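Local coordinates for threonine synthase (Brucella melitensis bv. 1, PDB 4F4F), which probably catalyses the pyridoxal-phosphate-dependent conversion of O-phospho-L-homoserine and water to L-threonine and phosphate, the last step of threonine biosynthesis, at residues E155-G158 against N162-I165. Sequence-based numbering, arbitrary orientation.
Sequences EAFG and NTDI
Phe157 meets Ile165 along CB and the CD2 side of its ring, and Thr163 at the CD1 side. The delta methyl of Ile165 meets the ring obliquely, with CD1 3.8 Å from Phe157 CD2. Ile165 CD1 also lies 4.0 Å from Phe157 CB, and the CG2 branch approaches the same atom. The chain of Ile165 is extended, with CG1 anti to the backbone N (chi1 -176°) and CD1 nearly anti to CA, which takes the methyl out to CB and CD2 of Phe157. Thr163 comes to the ring edge, near its plane, where OG1 is 3.6 Å from Phe157 CD1. This is a van der Waals contact; no hydrogen bond joins the two segments. The side chains of Thr163 and Ile165 each run roughly perpendicular to that of Phe157. The pieces belong to a beta-alpha-beta unit: helix 148-157 follows strand 139-144 and leads into strand 163-170, and the two strands are parallel neighbours in a five-stranded sheet. Phe157 is the last residue of the helix, and Gly158 is the first to leave helical geometry. Thr163 and Ile165 alternate with Asp164, whose CB points away from the helix and whose carboxylate forms a salt bridge with Arg467. Ile141 of strand 139-144 touches Phe157, Thr163 and Ile165. Asn189 ND2 hydrogen-bonds to the carbonyl oxygens of both Phe157 and Thr163, bridging the helix end and the strand.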
loop_
_atom_site.group_PDB
_atom_site.type_symbol
_atom_site.label_atom_id
_atom_site.label_comp_id
_atom_site.label_asym_id
_atom_site.label_seq_id
_atom_site.Cartn_x
_atom_site.Cartn_y
_atom_site.Cartn_z
ATOM N N GLU A 155 10.587 -3.887 -8.831
ATOM C CA GLU A 155 9.933 -4.941 -9.602
ATOM C C GLU A 155 8.749 -4.476 -10.449
ATOM O O GLU A 155 8.394 -5.144 -11.422
ATOM C CB GLU A 155 9.512 -6.122 -8.712
ATOM C CG GLU A 155 10.654 -7.073 -8.426
ATOM C CD GLU A 155 11.130 -7.833 -9.672
ATOM O OE1 GLU A 155 10.319 -8.295 -10.486
ATOM O OE2 GLU A 155 12.327 -7.981 -9.833
ATOM N N ALA A 156 8.133 -3.357 -10.070
ATOM C CA ALA A 156 7.020 -2.780 -10.824
ATOM C C ALA A 156 7.514 -1.897 -11.977
ATOM O O ALA A 156 7.006 -1.985 -13.088
ATOM C CB ALA A 156 6.115 -1.972 -9.896
ATOM N N PHE A 157 8.553 -1.090 -11.717
ATOM C CA PHE A 157 9.026 -0.099 -12.705
ATOM C C PHE A 157 10.144 -0.617 -13.593
ATOM O O PHE A 157 10.373 -0.067 -14.664
ATOM C CB PHE A 157 9.455 1.198 -12.030
ATOM C CG PHE A 157 8.301 2.059 -11.611
ATOM C CD1 PHE A 157 7.701 2.910 -12.516
ATOM C CD2 PHE A 157 7.830 2.032 -10.307
ATOM C CE1 PHE A 157 6.653 3.729 -12.147
ATOM C CE2 PHE A 157 6.788 2.862 -9.927
ATOM C CZ PHE A 157 6.206 3.715 -10.841
ATOM N N GLY A 158 10.799 -1.689 -13.155
ATOM C CA GLY A 158 11.791 -2.396 -13.950
ATOM C C GLY A 158 11.207 -2.743 -15.319
ATOM O O GLY A 158 10.169 -3.419 -15.465
ATOM N N ASN A 162 8.990 4.288 -20.128
ATOM C CA ASN A 162 9.046 5.751 -19.990
ATOM C C ASN A 162 9.581 6.269 -18.641
ATOM O O ASN A 162 9.528 7.479 -18.382
ATOM C CB ASN A 162 7.670 6.347 -20.300
ATOM C CG ASN A 162 7.221 6.014 -21.716
ATOM O OD1 ASN A 162 6.129 5.492 -21.953
ATOM N ND2 ASN A 162 8.082 6.257 -22.645
ATOM N N THR A 163 10.119 5.348 -17.838
ATOM C CA THR A 163 10.629 5.654 -16.496
ATOM C C THR A 163 11.999 5.021 -16.268
ATOM O O THR A 163 12.369 4.048 -16.946
ATOM C CB THR A 163 9.668 5.190 -15.380
ATOM O OG1 THR A 163 9.425 3.782 -15.501
ATOM C CG2 THR A 163 8.360 5.969 -15.442
ATOM N N ASP A 164 12.776 5.678 -15.401
ATOM C CA ASP A 164 14.014 5.145 -14.819
ATOM C C ASP A 164 13.785 5.307 -13.310
ATOM O O ASP A 164 13.239 6.338 -12.852
ATOM C CB ASP A 164 15.241 5.937 -15.280
ATOM C CG ASP A 164 15.465 5.829 -16.787
ATOM O OD1 ASP A 164 15.847 4.747 -17.247
ATOM O OD2 ASP A 164 15.212 6.809 -17.526
ATOM N N ILE A 165 14.163 4.295 -12.555
ATOM C CA ILE A 165 13.929 4.296 -11.133
ATOM C C ILE A 165 15.231 4.212 -10.345
ATOM O O ILE A 165 16.136 3.426 -10.688
ATOM C CB ILE A 165 12.920 3.189 -10.743
ATOM C CG1 ILE A 165 12.595 3.247 -9.234
ATOM C CG2 ILE A 165 13.470 1.847 -11.167
ATOM C CD1 ILE A 165 11.311 2.583 -8.764
#